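Local coordinates for VWFA domain-containing protein (Alicyclobacillus acidocaldarius subsp. acidocaldarius, PDB 3RAG), which is of unknown function but has a von Willebrand factor type A-like fold that binds a sodium ion, probably at the metal-ion-dependent adhesion site of that family, at residues 72-75 / 81-84; 180-185 / 203-208; 191-196 / 223-228. One frame throughout, in Å; residues are numbered along the deposited sequence.

Interaction 1: residues 72-75 / 81-84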
loop_
_atom_site.group_PDB
_atom_site.type_symbol
_atom_site.label_atom_id
_atom_site.label_comp_id
_atom_site.label_asym_id
_atom_site.label_seq_id
_atom_site.Cartn_x
_atom_site.Cartn_y
_atom_site.Cartn_z
ATOM N N ARG A 72 1.711 -1.728 -10.894
ATOM C CA ARG A 72 2.096 -0.852 -11.996
ATOM C C ARG A 72 3.620 -0.841 -12.054
ATOM O O ARG A 72 4.279 -0.996 -11.034
ATOM C CB ARG A 72 1.562 0.575 -11.774
ATOM C CG ARG A 72 0.037 0.676 -11.902
ATOM C CD ARG A 72 -0.444 0.331 -13.312
ATOM N NE ARG A 72 -1.902 0.471 -13.416
ATOM C CZ ARG A 72 -2.783 -0.511 -13.212
ATOM N NH1 ARG A 72 -4.088 -0.276 -13.339
ATOM N NH2 ARG A 72 -2.374 -1.730 -12.891
ATOM N N ILE A 73 4.149 -0.640 -13.252
ATOM C CA ILE A 73 5.580 -0.701 -13.506
ATOM C C ILE A 73 5.976 0.620 -14.166
ATOM O O ILE A 73 5.480 0.949 -15.230
ATOM C CB ILE A 73 5.911 -1.915 -14.393
ATOM C CG1 ILE A 73 5.535 -3.209 -13.644
ATOM C CG2 ILE A 73 7.403 -1.923 -14.767
ATOM C CD1 ILE A 73 5.531 -4.471 -14.532
ATOM N N VAL A 74 6.830 1.409 -13.511
ATOM C CA VAL A 74 6.993 2.797 -13.964
ATOM C C VAL A 74 8.422 3.265 -13.830
ATOM O O VAL A 74 9.191 2.697 -13.072
ATOM C CB VAL A 74 6.055 3.788 -13.203
ATOM C CG1 VAL A 74 4.569 3.416 -13.402
ATOM C CG2 VAL A 74 6.379 3.856 -11.699
ATOM N N GLN A 75 8.782 4.299 -14.580
ATOM C CA GLN A 75 10.088 4.923 -14.374
ATOM C C GLN A 75 10.106 5.704 -13.060
ATOM O O GLN A 75 9.048 6.065 -12.530
ATOM C CB GLN A 75 10.403 5.838 -15.551
ATOM C CG GLN A 75 10.532 5.059 -16.840
ATOM C CD GLN A 75 10.715 5.949 -18.053
ATOM O OE1 GLN A 75 10.089 7.005 -18.166
ATOM N NE2 GLN A 75 11.580 5.525 -18.971
ATOM N N ALA A 81 3.315 10.080 -8.575
ATOM C CA ALA A 81 1.994 10.136 -9.174
ATOM C C ALA A 81 1.338 8.754 -9.225
ATOM O O ALA A 81 0.136 8.611 -8.994
ATOM C CB ALA A 81 2.084 10.754 -10.579
ATOM N N THR A 82 2.134 7.735 -9.523
ATOM C CA THR A 82 1.587 6.388 -9.632
ATOM C C THR A 82 1.083 5.874 -8.283
ATOM O O THR A 82 0.002 5.278 -8.211
ATOM C CB THR A 82 2.645 5.439 -10.210
ATOM O OG1 THR A 82 2.976 5.887 -11.529
ATOM C CG2 THR A 82 2.122 4.021 -10.284
ATOM N N ALA A 83 1.880 6.091 -7.237
ATOM C CA ALA A 83 1.500 5.690 -5.879
ATOM C C ALA A 83 0.195 6.367 -5.443
ATOM O O ALA A 83 -0.685 5.734 -4.870
ATOM C CB ALA A 83 2.623 6.018 -4.884
ATOM N N GLN A 84 0.074 7.654 -5.733
ATOM C CA GLN A 84 -1.146 8.378 -5.388
ATOM C C GLN A 84 -2.349 7.812 -6.156
ATOM O O GLN A 84 -3.393 7.529 -5.556
ATOM C CB GLN A 84 -0.971 9.881 -5.635
ATOM C CG GLN A 84 0.118 10.523 -4.804
ATOM C CD GLN A 84 0.372 11.968 -5.183
ATOM O OE1 GLN A 84 -0.538 12.674 -5.605
ATOM N NE2 GLN A 84 1.616 12.414 -5.033
#
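T82, on helix 79-106, faces V74 of the outermost strand 71-74, and the two side chains meet tip to tip. From CB the threonine forks. Its CG2 methyl, anti to the backbone N, comes within 3.8 Å of R72 CB and also lies 4.0 Å from V74 CG1. The other branch, OG1, lies beside the backbone N (chi1 -62°) and approaches the valine's methyls, CG1 at 3.5 Å and CG2 at 4.0 Å. This hydroxyl bonds to the carbonyl O of D78, four residues back and just ahead of the helix, so its polarity is already met and the valine touches it as a neighbour in packing. R72 lends only its CB to the contact; the chain beyond bends at chi2 and carries the guanidinium away, toward a weak hydrogen bond with a bound glycerol. I44 of the adjoining strand 40-46 lies against both V74 and T82, continuing the apolar layer between sheet and helix. Valine, beta-branched, suits the strand, while threonine offers a methyl to the sheet and a hydroxyl that can bond back to the D78 carbonyl. With no hydrogen bond or charge pair across it, the contact rests on van der Waals packing at the edge of the Rossmann-like alpha/beta sandwich.

Interaction 2: residues 180-185 / 203-208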
loop_
_atom_site.group_PDB
_atom_site.type_symbol
_atom_site.label_atom_id
_atom_site.label_comp_id
_atom_site.label_asym_id
_atom_site.label_seq_id
_atom_site.Cartn_x
_atom_site.Cartn_y
_atom_site.Cartn_z
ATOM N N PRO A 180 15.936 -5.318 2.700
ATOM C CA PRO A 180 16.201 -6.022 3.966
ATOM C C PRO A 180 16.502 -5.079 5.145
ATOM O O PRO A 180 16.493 -3.862 4.983
ATOM C CB PRO A 180 17.453 -6.844 3.640
ATOM C CG PRO A 180 18.173 -6.030 2.608
ATOM C CD PRO A 180 17.098 -5.353 1.786
ATOM N N GLY A 181 16.750 -5.652 6.317
ATOM C CA GLY A 181 16.981 -4.862 7.528
ATOM C C GLY A 181 18.445 -4.605 7.811
ATOM O O GLY A 181 19.306 -4.965 7.001
ATOM N N LYS A 182 18.731 -3.977 8.951
ATOM C CA LYS A 182 20.112 -3.663 9.322
ATOM C C LYS A 182 20.863 -4.943 9.611
ATOM O O LYS A 182 20.288 -5.907 10.127
ATOM C CB LYS A 182 20.146 -2.780 10.587
ATOM C CG LYS A 182 19.233 -1.567 10.539
ATOM C CD LYS A 182 19.230 -0.802 11.863
ATOM C CE LYS A 182 18.170 0.292 11.863
ATOM N NZ LYS A 182 18.189 1.107 13.106
ATOM N N GLY A 183 22.160 -4.944 9.332
ATOM C CA GLY A 183 22.967 -6.123 9.567
ATOM C C GLY A 183 22.338 -7.317 8.877
ATOM O O GLY A 183 22.156 -7.320 7.655
ATOM N N GLU A 184 21.984 -8.326 9.669
ATOM C CA GLU A 184 21.456 -9.570 9.125
ATOM C C GLU A 184 19.933 -9.649 9.284
ATOM O O GLU A 184 19.334 -10.688 9.020
ATOM C CB GLU A 184 22.112 -10.776 9.810
ATOM C CG GLU A 184 23.631 -10.655 9.935
ATOM C CD GLU A 184 24.283 -10.281 8.621
ATOM O OE1 GLU A 184 23.993 -10.958 7.605
ATOM O OE2 GLU A 184 25.072 -9.305 8.604
ATOM N N GLU A 185 19.306 -8.556 9.705
ATOM C CA GLU A 185 17.858 -8.565 9.900
ATOM C C GLU A 185 17.070 -8.542 8.593
ATOM O O GLU A 185 17.583 -8.138 7.555
ATOM C CB GLU A 185 17.457 -7.447 10.867
ATOM C CG GLU A 185 18.276 -7.587 12.176
ATOM C CD GLU A 185 17.948 -6.569 13.241
ATOM O OE1 GLU A 185 17.411 -5.499 12.908
ATOM O OE2 GLU A 185 18.247 -6.843 14.430
ATOM N N GLU A 203 16.169 9.141 5.129
ATOM C CA GLU A 203 17.556 9.285 4.671
ATOM C C GLU A 203 18.532 8.410 5.442
ATOM O O GLU A 203 19.452 7.839 4.853
ATOM C CB GLU A 203 18.011 10.745 4.748
ATOM C CG GLU A 203 17.312 11.626 3.742
ATOM C CD GLU A 203 17.984 12.975 3.609
ATOM O OE1 GLU A 203 19.196 13.077 3.911
ATOM O OE2 GLU A 203 17.299 13.933 3.200
ATOM N N ALA A 204 18.342 8.318 6.760
ATOM C CA ALA A 204 19.259 7.564 7.607
ATOM C C ALA A 204 19.097 6.071 7.423
ATOM O O ALA A 204 20.068 5.329 7.502
ATOM C CB ALA A 204 19.071 7.934 9.118
ATOM N N GLU A 205 17.869 5.623 7.187
ATOM C CA GLU A 205 17.578 4.190 7.268
ATOM C C GLU A 205 17.551 3.457 5.931
ATOM O O GLU A 205 17.608 2.222 5.900
ATOM C CB GLU A 205 16.252 3.960 8.024
ATOM C CG GLU A 205 16.204 4.660 9.397
ATOM C CD GLU A 205 17.187 4.055 10.400
ATOM O OE1 GLU A 205 17.561 2.879 10.222
ATOM O OE2 GLU A 205 17.590 4.759 11.358
ATOM N N LEU A 206 17.450 4.192 4.819
ATOM C CA LEU A 206 17.386 3.524 3.523
ATOM C C LEU A 206 18.774 3.341 2.929
ATOM O O LEU A 206 19.291 4.185 2.195
ATOM C CB LEU A 206 16.429 4.257 2.550
ATOM C CG LEU A 206 15.005 4.473 3.056
ATOM C CD1 LEU A 206 14.178 5.176 1.966
ATOM C CD2 LEU A 206 14.349 3.141 3.417
ATOM N N VAL A 207 19.396 2.223 3.279
ATOM C CA VAL A 207 20.735 1.911 2.803
ATOM C C VAL A 207 20.638 0.751 1.835
ATOM O O VAL A 207 20.072 -0.288 2.164
ATOM C CB VAL A 207 21.657 1.514 3.966
ATOM C CG1 VAL A 207 23.103 1.468 3.506
ATOM C CG2 VAL A 207 21.488 2.475 5.129
ATOM N N ALA A 208 21.198 0.916 0.643
ATOM C CA ALA A 208 21.092 -0.127 -0.362
ATOM C C ALA A 208 22.188 -1.166 -0.208
ATOM O O ALA A 208 23.355 -0.915 -0.501
ATOM C CB ALA A 208 21.131 0.478 -1.755
#
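The turn joining antiparallel strands 172-179 and 188-194 reaches the C-terminal end of helix 199-205 through one salt bridge, K182 to E205. K182 NZ lies 3.4 Å from E205 OE1, and the preceding carbon CE comes closer still, 3.1 Å from the same OE1; the other oxygen, OE2, is 4.1 Å from NZ. The carboxylate therefore lies alongside the end of the lysine rather than straight ahead of it. The stronger partner of OE1 is R188 on strand 188-194, and K182 adds a looser ionic contact to the same oxygen. Beyond CG the lysine is fully extended, which lets it span a gap of 8.5 Å between K182 CA and E205 CA. E205 instead folds at chi2 (-68°), and the two side chains cross obliquely. The lysine starts a type II' beta turn, K182 to E185, in this hairpin at the antiparallel edge of the VWA-type sheet. G183 takes its second position with phi at 54° and psi at -120°, a region readily open to glycine, and E185 N closes the turn on K182 O at 2.9 Å. A long, flexible lysine suits this exposed turn, and a glutamate at the helix end can serve both cations.

Interaction 3: residues 191-196 / 223-228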
loop_
_atom_site.group_PDB
_atom_site.type_symbol
_atom_site.label_atom_id
_atom_site.label_comp_id
_atom_site.label_asym_id
_atom_site.label_seq_id
_atom_site.Cartn_x
_atom_site.Cartn_y
_atom_site.Cartn_z
ATOM N N GLN A 191 9.808 4.148 10.314
ATOM C CA GLN A 191 9.050 4.952 11.259
ATOM C C GLN A 191 7.804 4.203 11.661
ATOM O O GLN A 191 7.245 3.457 10.868
ATOM C CB GLN A 191 8.668 6.288 10.648
ATOM C CG GLN A 191 7.603 6.179 9.525
ATOM C CD GLN A 191 7.055 7.543 9.146
ATOM O OE1 GLN A 191 5.836 7.800 9.218
ATOM N NE2 GLN A 191 7.951 8.438 8.758
ATOM N N PRO A 192 7.379 4.391 12.907
ATOM C CA PRO A 192 6.101 3.839 13.352
ATOM C C PRO A 192 4.985 4.650 12.725
ATOM O O PRO A 192 5.266 5.673 12.103
ATOM C CB PRO A 192 6.130 4.048 14.873
ATOM C CG PRO A 192 7.120 5.141 15.101
ATOM C CD PRO A 192 8.141 5.020 13.999
ATOM N N PHE A 193 3.740 4.211 12.883
ATOM C CA PHE A 193 2.607 4.976 12.350
ATOM C C PHE A 193 2.566 6.428 12.798
ATOM O O PHE A 193 2.700 6.734 13.989
ATOM C CB PHE A 193 1.284 4.306 12.700
ATOM C CG PHE A 193 1.036 3.045 11.930
ATOM C CD1 PHE A 193 0.661 3.097 10.604
ATOM C CD2 PHE A 193 1.211 1.804 12.526
ATOM C CE1 PHE A 193 0.429 1.935 9.883
ATOM C CE2 PHE A 193 0.975 0.638 11.802
ATOM C CZ PHE A 193 0.576 0.713 10.490
ATOM N N SER A 194 2.368 7.316 11.831
ATOM C CA SER A 194 2.318 8.742 12.103
ATOM C C SER A 194 1.494 9.422 11.020
ATOM O O SER A 194 1.271 8.860 9.955
ATOM C CB SER A 194 3.738 9.318 12.108
ATOM O OG SER A 194 3.707 10.736 12.167
ATOM N N SER A 195 1.046 10.641 11.279
ATOM C CA SER A 195 0.333 11.393 10.259
ATOM C C SER A 195 1.297 11.993 9.233
ATOM O O SER A 195 0.866 12.532 8.230
ATOM C CB SER A 195 -0.484 12.516 10.905
ATOM O OG SER A 195 0.354 13.262 11.762
ATOM N N GLU A 196 2.596 11.936 9.509
ATOM C CA GLU A 196 3.583 12.445 8.561
ATOM C C GLU A 196 4.736 11.478 8.330
ATOM O O GLU A 196 4.971 10.571 9.118
ATOM C CB GLU A 196 4.135 13.801 9.011
ATOM C CG GLU A 196 3.131 14.937 8.886
ATOM C CD GLU A 196 3.797 16.287 8.721
ATOM O OE1 GLU A 196 4.094 16.674 7.565
ATOM O OE2 GLU A 196 4.030 16.956 9.751
ATOM N N ASP A 223 1.484 -7.268 10.072
ATOM C CA ASP A 223 1.575 -7.267 11.538
ATOM C C ASP A 223 1.381 -5.868 12.115
ATOM O O ASP A 223 0.666 -5.689 13.108
ATOM C CB ASP A 223 2.927 -7.823 12.027
ATOM C CG ASP A 223 2.965 -9.341 12.047
ATOM O OD1 ASP A 223 1.982 -9.970 11.606
ATOM O OD2 ASP A 223 3.975 -9.912 12.497
ATOM N N LEU A 224 2.059 -4.889 11.515
ATOM C CA LEU A 224 1.956 -3.496 11.951
ATOM C C LEU A 224 0.528 -2.993 11.838
ATOM O O LEU A 224 0.024 -2.323 12.752
ATOM C CB LEU A 224 2.892 -2.602 11.123
ATOM C CG LEU A 224 4.381 -2.750 11.447
ATOM C CD1 LEU A 224 5.231 -2.085 10.355
ATOM C CD2 LEU A 224 4.674 -2.162 12.813
ATOM N N LEU A 225 -0.126 -3.304 10.720
ATOM C CA LEU A 225 -1.507 -2.861 10.497
ATOM C C LEU A 225 -2.456 -3.466 11.531
ATOM O O LEU A 225 -3.323 -2.784 12.087
ATOM C CB LEU A 225 -1.973 -3.199 9.064
ATOM C CG LEU A 225 -1.342 -2.349 7.953
ATOM C CD1 LEU A 225 -1.525 -2.991 6.567
ATOM C CD2 LEU A 225 -1.883 -0.885 7.964
ATOM N N LEU A 226 -2.280 -4.748 11.801
ATOM C CA LEU A 226 -3.141 -5.434 12.756
ATOM C C LEU A 226 -2.906 -4.947 14.193
ATOM O O LEU A 226 -3.857 -4.794 14.958
ATOM C CB LEU A 226 -2.959 -6.951 12.646
ATOM C CG LEU A 226 -3.367 -7.533 11.280
ATOM C CD1 LEU A 226 -3.060 -9.026 11.206
ATOM C CD2 LEU A 226 -4.836 -7.277 10.951
ATOM N N SER A 227 -1.650 -4.698 14.553
ATOM C CA SER A 227 -1.338 -4.159 15.881
ATOM C C SER A 227 -1.907 -2.761 16.035
ATOM O O SER A 227 -2.408 -2.393 17.106
ATOM C CB SER A 227 0.170 -4.102 16.116
ATOM O OG SER A 227 0.732 -5.391 16.010
ATOM N N HIS A 228 -1.822 -1.976 14.963
ATOM C CA HIS A 228 -2.335 -0.613 15.001
ATOM C C HIS A 228 -3.853 -0.615 15.188
ATOM O O HIS A 228 -4.390 0.159 15.997
ATOM C CB HIS A 228 -1.950 0.149 13.737
ATOM C CG HIS A 228 -2.235 1.614 13.813
ATOM N ND1 HIS A 228 -1.714 2.417 14.806
ATOM C CD2 HIS A 228 -2.997 2.420 13.034
ATOM C CE1 HIS A 228 -2.134 3.658 14.625
ATOM N NE2 HIS A 228 -2.923 3.685 13.567
#
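Two first torsions bring the rings of F193 and H228 together. The imidazole of H228 stands anti to its own backbone N (chi1 -170°), while F193 puts its ring beside its backbone N (chi1 -72°) and sends it toward helix 214-232. The rings form an offset stack, their centroids 4.3 Å apart and their planes inclined by 23°. H228 CG lies over one phenyl face near the rim, 3.7 Å from F193 CD2, and in return the phenyl's CG sits over the middle of the imidazole. The CB of F193 adds a CH-pi contact above that imidazole face. One turn earlier in the helix, the carbonyl O of L224 meets the phenyl edge near its plane, 3.3 Å from F193 CE2; this carbonyl is also the acceptor of the helical bond from H228 N. Leucines complete the seat: L224 CB touches F193 CE2, and L225 CD2 reaches F193 CZ at 3.9 Å, the L225 side chain crossing that of F193 at about a right angle. Because F193 stands where the chain turns a corner in the edge strand's course, a long flat side chain suits the span from there to the helix. With an alanine in place of F193, the imidazole face of H228 is likely to lose its stacking mate and a gap to open beside L224 and L225. L225 of the helix and F193 both rest on V138 of strand 135-142, and the ring of H136 meets that of H228 edge to face. Across the two segments, then, attachment comes from aromatic and apolar surface, with the positively polarised phenyl edge probably finding mild electrostatic favour in the L224 carbonyl.

From the N terminus, interaction 1 comes first and closes a short connection, five residues between its two segments on strand 71-74 and helix 79-106, before the others open. Interactions 2 and 3 cross: 180-185 is followed by 191-196, and 203-208 by 223-228, so their segments alternate along the chain, joining the hairpin with helices 199-205 and 214-232. Interaction 2 ties the hairpin turn to the first of these helices; interaction 3 ties the edge strand 188-194 to the second. Interactions 1 and 3 secure helices at the two outermost strands of one sheet, with centres about 23 Å apart. Interactions 2 and 3 approach to about 6 Å between nearest atoms, without touching.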